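Local coordinates for T-lymphoma invasion and metastasis-inducing protein 1 (Homo sapiens, PDB 4K2P) that probably links phosphoinositide binding by its PH domain to partner-protein binding, such as that of Par-3, through an adjoining coiled-coil region in signalling, at residues R34-Y39 against A98-T103; V71-V76 against R196-S201. The protein carries 5 engineered substitutions. All blocks are in the same frame, centred on the assembly; numbering follows the deposited sequence.

Contact 1. Residues R34-Y39 against A98-T103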
loop_
_atom_site.group_PDB
_atom_site.type_symbol
_atom_site.label_atom_id
_atom_site.label_comp_id
_atom_site.label_asym_id
_atom_site.label_seq_id
_atom_site.Cartn_x
_atom_site.Cartn_y
_atom_site.Cartn_z
ATOM N N ARG A 34 5.691 -21.235 -2.205
ATOM C CA ARG A 34 4.461 -21.945 -1.859
ATOM C C ARG A 34 3.450 -21.957 -2.993
ATOM O O ARG A 34 3.572 -21.215 -3.967
ATOM C CB ARG A 34 3.805 -21.315 -0.637
ATOM C CG ARG A 34 3.126 -19.986 -0.944
ATOM C CD ARG A 34 2.576 -19.362 0.310
ATOM N NE ARG A 34 3.627 -19.103 1.286
ATOM C CZ ARG A 34 3.395 -18.781 2.552
ATOM N NH1 ARG A 34 2.146 -18.687 2.993
ATOM N NH2 ARG A 34 4.409 -18.557 3.378
ATOM N N LYS A 35 2.421 -22.781 -2.837
ATOM C CA LYS A 35 1.397 -22.894 -3.855
ATOM C C LYS A 35 0.299 -21.879 -3.580
ATOM O O LYS A 35 0.162 -21.365 -2.467
ATOM C CB LYS A 35 0.784 -24.301 -3.877
ATOM C CG LYS A 35 1.744 -25.435 -4.212
ATOM C CD LYS A 35 0.971 -26.721 -4.480
ATOM C CE LYS A 35 1.855 -27.818 -5.063
ATOM N NZ LYS A 35 2.842 -28.366 -4.092
ATOM N N TRP A 36 -0.456 -21.574 -4.627
ATOM C CA TRP A 36 -1.678 -20.806 -4.519
ATOM C C TRP A 36 -2.716 -21.664 -3.805
ATOM O O TRP A 36 -2.667 -22.891 -3.896
ATOM C CB TRP A 36 -2.178 -20.402 -5.903
ATOM C CG TRP A 36 -1.281 -19.452 -6.637
ATOM C CD1 TRP A 36 -0.190 -19.769 -7.397
ATOM C CD2 TRP A 36 -1.432 -18.031 -6.728
ATOM N NE1 TRP A 36 0.364 -18.629 -7.929
ATOM C CE2 TRP A 36 -0.385 -17.549 -7.538
ATOM C CE3 TRP A 36 -2.348 -17.117 -6.195
ATOM C CZ2 TRP A 36 -0.226 -16.198 -7.826
ATOM C CZ3 TRP A 36 -2.190 -15.780 -6.480
ATOM C CH2 TRP A 36 -1.138 -15.330 -7.287
ATOM N N LYS A 37 -3.629 -21.022 -3.078
ATOM C CA LYS A 37 -4.768 -21.705 -2.453
ATOM C C LYS A 37 -6.036 -20.930 -2.794
ATOM O O LYS A 37 -6.010 -19.708 -2.848
ATOM C CB LYS A 37 -4.602 -21.792 -0.933
ATOM C CG LYS A 37 -3.654 -22.888 -0.457
ATOM C CD LYS A 37 -3.574 -22.947 1.071
ATOM C CE LYS A 37 -4.868 -23.450 1.714
ATOM N NZ LYS A 37 -5.041 -24.925 1.559
ATOM N N HIS A 38 -7.142 -21.623 -3.029
ATOM C CA HIS A 38 -8.379 -20.930 -3.368
ATOM C C HIS A 38 -9.238 -20.677 -2.126
ATOM O O HIS A 38 -9.316 -21.493 -1.210
ATOM C CB HIS A 38 -9.164 -21.713 -4.432
ATOM C CG HIS A 38 -9.944 -22.872 -3.901
ATOM N ND1 HIS A 38 -9.352 -23.973 -3.322
ATOM C CD2 HIS A 38 -11.277 -23.119 -3.897
ATOM C CE1 HIS A 38 -10.286 -24.834 -2.959
ATOM N NE2 HIS A 38 -11.463 -24.338 -3.296
ATOM N N TYR A 39 -9.876 -19.519 -2.114
ATOM C CA TYR A 39 -10.793 -19.137 -1.059
ATOM C C TYR A 39 -11.973 -18.411 -1.662
ATOM O O TYR A 39 -11.865 -17.818 -2.726
ATOM C CB TYR A 39 -10.129 -18.206 -0.048
ATOM C CG TYR A 39 -9.027 -18.800 0.774
ATOM C CD1 TYR A 39 -9.309 -19.552 1.900
ATOM C CD2 TYR A 39 -7.695 -18.571 0.452
ATOM C CE1 TYR A 39 -8.297 -20.081 2.675
ATOM C CE2 TYR A 39 -6.679 -19.093 1.221
ATOM C CZ TYR A 39 -6.985 -19.847 2.331
ATOM O OH TYR A 39 -5.973 -20.374 3.098
ATOM N N ALA A 98 1.954 -8.197 2.429
ATOM C CA ALA A 98 1.322 -8.109 1.124
ATOM C C ALA A 98 0.881 -9.498 0.659
ATOM O O ALA A 98 1.451 -10.508 1.066
ATOM C CB ALA A 98 2.252 -7.469 0.108
ATOM N N PHE A 99 -0.130 -9.520 -0.200
ATOM C CA PHE A 99 -0.818 -10.739 -0.601
ATOM C C PHE A 99 -1.090 -10.665 -2.087
ATOM O O PHE A 99 -1.423 -9.610 -2.599
ATOM C CB PHE A 99 -2.144 -10.899 0.161
ATOM C CG PHE A 99 -2.012 -10.735 1.645
ATOM C CD1 PHE A 99 -2.067 -9.472 2.219
ATOM C CD2 PHE A 99 -1.842 -11.835 2.471
ATOM C CE1 PHE A 99 -1.942 -9.309 3.594
ATOM C CE2 PHE A 99 -1.717 -11.674 3.847
ATOM C CZ PHE A 99 -1.762 -10.406 4.403
ATOM N N LEU A 100 -0.904 -11.776 -2.785
ATOM C CA LEU A 100 -1.303 -11.880 -4.179
ATOM C C LEU A 100 -2.667 -12.556 -4.328
ATOM O O LEU A 100 -2.989 -13.492 -3.609
ATOM C CB LEU A 100 -0.254 -12.655 -4.972
ATOM C CG LEU A 100 1.130 -12.003 -5.058
ATOM C CD1 LEU A 100 2.106 -12.983 -5.649
ATOM C CD2 LEU A 100 1.091 -10.727 -5.888
ATOM N N PHE A 101 -3.423 -12.086 -5.309
ATOM C CA PHE A 101 -4.741 -12.598 -5.634
ATOM C C PHE A 101 -4.837 -12.787 -7.145
ATOM O O PHE A 101 -4.341 -11.949 -7.893
ATOM C CB PHE A 101 -5.840 -11.639 -5.181
ATOM C CG PHE A 101 -5.830 -11.327 -3.720
ATOM C CD1 PHE A 101 -6.538 -12.111 -2.816
ATOM C CD2 PHE A 101 -5.154 -10.220 -3.248
ATOM C CE1 PHE A 101 -6.547 -11.803 -1.467
ATOM C CE2 PHE A 101 -5.163 -9.906 -1.901
ATOM C CZ PHE A 101 -5.860 -10.699 -1.009
ATOM N N GLN A 102 -5.463 -13.876 -7.592
ATOM C CA GLN A 102 -5.744 -14.075 -9.011
ATOM C C GLN A 102 -7.250 -14.207 -9.229
ATOM O O GLN A 102 -7.920 -15.014 -8.571
ATOM C CB GLN A 102 -5.032 -15.315 -9.559
ATOM C CG GLN A 102 -5.186 -15.493 -11.089
ATOM C CD GLN A 102 -4.763 -16.869 -11.584
ATOM O OE1 GLN A 102 -4.804 -17.850 -10.843
ATOM N NE2 GLN A 102 -4.359 -16.944 -12.848
ATOM N N THR A 103 -7.764 -13.404 -10.156
ATOM C CA THR A 103 -9.157 -13.458 -10.567
ATOM C C THR A 103 -9.240 -13.902 -12.051
ATOM O O THR A 103 -8.279 -14.460 -12.590
ATOM C CB THR A 103 -9.833 -12.088 -10.321
ATOM O OG1 THR A 103 -11.242 -12.174 -10.567
ATOM C CG2 THR A 103 -9.210 -11.008 -11.188
#
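The indole of Trp-36 reaches Leu-100 because its CG lies anti to the carbonyl carbon (chi1 -66°), which sends the six-membered ring out toward strand 98-102, while chi2 of 85° stands the ring plane roughly at right angles to the plane of CA, CB and CG. Leu-100 has the same kind of first torsion, with CG set beside its own backbone N, and its CB meets the far corner of the ring, where Trp-36 CH2 and Leu-100 CB are 3.6 Å apart. The same end of the indole also meets the backbone obliquely: Trp-36 CZ3 lies 3.8 Å from Leu-100 O, close also to Gln-102 N and CB. In the PH fold the long strand 10-23 pairs antiparallel with both strand 37-44 and strand 98-102; Trp-36, just ahead of the former, bridges to the latter beside Lys-17 of the shared strand. Strand alternation sends Leu-100 and Gln-102 toward the tryptophan, while Phe-101 points away and meets Phe-89. The contact is van der Waals in kind, without hydrogen bonds between the two segments. Beyond it, Lys-85 touches both Trp-36 and Gln-102, whose amide NE2 is bonded to the backbone O of Asp-86.

Contact 2. Residues V71-V76 against R196-S201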
loop_
_atom_site.group_PDB
_atom_site.type_symbol
_atom_site.label_atom_id
_atom_site.label_comp_id
_atom_site.label_asym_id
_atom_site.label_seq_id
_atom_site.Cartn_x
_atom_site.Cartn_y
_atom_site.Cartn_z
ATOM N N VAL A 71 -7.525 -4.499 6.092
ATOM C CA VAL A 71 -7.018 -3.816 4.904
ATOM C C VAL A 71 -7.205 -2.304 4.939
ATOM O O VAL A 71 -7.097 -1.655 3.900
ATOM C CB VAL A 71 -7.691 -4.356 3.614
ATOM C CG1 VAL A 71 -7.473 -5.856 3.503
ATOM C CG2 VAL A 71 -9.167 -4.035 3.580
ATOM N N GLU A 72 -7.460 -1.739 6.119
ATOM C CA GLU A 72 -7.487 -0.283 6.259
ATOM C C GLU A 72 -6.146 0.268 5.795
ATOM O O GLU A 72 -5.109 -0.311 6.086
ATOM C CB GLU A 72 -7.757 0.154 7.708
ATOM C CG GLU A 72 -9.219 0.452 8.013
ATOM C CD GLU A 72 -9.461 0.995 9.423
ATOM O OE1 GLU A 72 -8.628 1.767 9.944
ATOM O OE2 GLU A 72 -10.502 0.640 10.014
ATOM N N ASN A 73 -6.184 1.352 5.032
ATOM C CA ASN A 73 -4.978 2.057 4.588
ATOM C C ASN A 73 -4.053 1.174 3.748
ATOM O O ASN A 73 -2.833 1.293 3.807
ATOM C CB ASN A 73 -4.222 2.638 5.791
ATOM C CG ASN A 73 -4.999 3.742 6.486
ATOM O OD1 ASN A 73 -5.537 4.641 5.841
ATOM N ND2 ASN A 73 -5.062 3.679 7.806
ATOM N N SER A 74 -4.657 0.306 2.943
ATOM C CA SER A 74 -3.928 -0.556 2.024
ATOM C C SER A 74 -3.765 0.076 0.642
ATOM O O SER A 74 -4.383 1.090 0.324
ATOM C CB SER A 74 -4.643 -1.897 1.876
ATOM O OG SER A 74 -4.582 -2.637 3.076
ATOM N N ILE A 75 -2.909 -0.530 -0.170
ATOM C CA ILE A 75 -2.835 -0.231 -1.588
ATOM C C ILE A 75 -3.031 -1.540 -2.341
ATOM O O ILE A 75 -2.529 -2.576 -1.937
ATOM C CB ILE A 75 -1.482 0.408 -1.987
ATOM C CG1 ILE A 75 -1.334 1.800 -1.367
ATOM C CG2 ILE A 75 -1.362 0.518 -3.507
ATOM C CD1 ILE A 75 0.083 2.390 -1.480
ATOM N N VAL A 76 -3.739 -1.480 -3.458
ATOM C CA VAL A 76 -3.911 -2.630 -4.316
ATOM C C VAL A 76 -3.400 -2.205 -5.686
ATOM O O VAL A 76 -3.690 -1.100 -6.142
ATOM C CB VAL A 76 -5.375 -3.111 -4.400
ATOM C CG1 VAL A 76 -5.444 -4.463 -5.089
ATOM C CG2 VAL A 76 -5.995 -3.204 -3.014
ATOM N N ARG A 196 -4.462 9.110 -3.793
ATOM C CA ARG A 196 -4.811 9.275 -5.196
ATOM C C ARG A 196 -5.418 7.995 -5.763
ATOM O O ARG A 196 -6.221 8.036 -6.694
ATOM C CB ARG A 196 -3.591 9.692 -6.008
ATOM C CG ARG A 196 -3.287 11.167 -5.899
ATOM C CD ARG A 196 -2.033 11.546 -6.654
ATOM N NE ARG A 196 -1.812 12.987 -6.595
ATOM C CZ ARG A 196 -0.630 13.581 -6.714
ATOM N NH1 ARG A 196 0.472 12.861 -6.879
ATOM N NH2 ARG A 196 -0.554 14.903 -6.655
ATOM N N CYS A 197 -5.031 6.858 -5.206
ATOM C CA CYS A 197 -5.642 5.602 -5.597
ATOM C C CYS A 197 -7.091 5.573 -5.129
ATOM O O CYS A 197 -7.988 5.172 -5.877
ATOM C CB CYS A 197 -4.880 4.413 -5.013
ATOM S SG CYS A 197 -3.367 3.992 -5.881
ATOM N N TYR A 198 -7.313 5.992 -3.885
ATOM C CA TYR A 198 -8.655 5.993 -3.297
ATOM C C TYR A 198 -9.571 6.921 -4.068
ATOM O O TYR A 198 -10.719 6.594 -4.365
ATOM C CB TYR A 198 -8.615 6.440 -1.838
ATOM C CG TYR A 198 -7.830 5.553 -0.905
ATOM C CD1 TYR A 198 -7.300 4.333 -1.325
ATOM C CD2 TYR A 198 -7.619 5.942 0.406
ATOM C CE1 TYR A 198 -6.586 3.533 -0.449
ATOM C CE2 TYR A 198 -6.916 5.161 1.275
ATOM C CZ TYR A 198 -6.392 3.960 0.848
ATOM O OH TYR A 198 -5.694 3.198 1.752
ATOM N N LEU A 199 -9.045 8.093 -4.392
ATOM C CA LEU A 199 -9.822 9.112 -5.075
ATOM C C LEU A 199 -10.177 8.639 -6.472
ATOM O O LEU A 199 -11.293 8.841 -6.934
ATOM C CB LEU A 199 -9.052 10.431 -5.143
ATOM C CG LEU A 199 -9.793 11.591 -5.811
ATOM C CD1 LEU A 199 -11.089 11.923 -5.077
ATOM C CD2 LEU A 199 -8.904 12.810 -5.888
ATOM N N ALA A 200 -9.218 8.009 -7.143
ATOM C CA ALA A 200 -9.427 7.534 -8.504
ATOM C C ALA A 200 -10.507 6.461 -8.522
ATOM O O ALA A 200 -11.336 6.403 -9.431
ATOM C CB ALA A 200 -8.133 7.000 -9.081
ATOM N N SER A 201 -10.500 5.623 -7.496
ATOM C CA SER A 201 -11.439 4.524 -7.408
ATOM C C SER A 201 -12.862 5.041 -7.206
ATOM O O SER A 201 -13.808 4.451 -7.718
ATOM C CB SER A 201 -11.029 3.569 -6.286
ATOM O OG SER A 201 -9.888 2.809 -6.675
#
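Tyr-198 carries the direct polar link between helix 168-203 and the turn leading into strand 75-78. Its OH donates to the main-chain O of Ser-74 at 2.9 Å, arriving in the carbonyl plane on a lone pair (C=O...OH angle 135°). The phenol meets this oxygen edge-on: Ser-74 O lies in the plane of the ring, 3.4 Å from Tyr-198 CE1. With CG anti to the carbonyl carbon (chi1 -63°), the ring extends away from the helix and delivers its hydroxyl to the turn. Arg-194 NH1 also bonds to Tyr-198 OH, and more weakly to Asn-73 OD1.

Van der Waals contact falls on the turn backbone, where Tyr-198 OH approaches Asn-73 CA to a close 3.1 Å. Around the phenol, Cys-120 and Leu-137 contribute side chains from two other helices.

Bonds within the loop shape the receiving surface. Val-71 to Ser-74 form a type II beta turn, with Asn-73 in the left-handed region (phi 60°). Ser-74 OG donates to Val-71 O at 2.8 Å from above the carbonyl plane, supplementing a weak bond from Ser-74 N to the same oxygen at 3.3 Å.

The turn belongs to the PH fold, whereas the helical segment falls in the CC-Ex region; His-117 of helix 106-128 bonds to both Val-76 N and Ser-201 OG and so forms a second bridge. A phenylalanine in place of Tyr-198 would probably leave the buried Ser-74 O without its phenolic donor and take one acceptor from Arg-194. The neighbouring guanidinium is likely to polarise the hydroxyl and strengthen its donation, so that this small interface probably relies on directed polar bonding as well as close fit.

How the contacts relate
Contact 1 stays within the PH domain and is only partly buried, whereas contact 2 is buried, with its centre about 8 Å from that of the chain against about 17 Å for contact 1, and joins the PH domain to a helix of the CC-Ex region. Both reach the same antiparallel sheet, contact 1 on strand 98-102 and contact 2 at the turn entering strand 75-78, with strand 88-92 paired between these strands. Their centres are about 20 Å apart and they do not touch. The chemistry differs with place: an aromatic ring from the loop packs on aliphatic and backbone atoms of the strand, while a phenol-to-carbonyl bond joins the turn before strand 75-78 to helix 168-203.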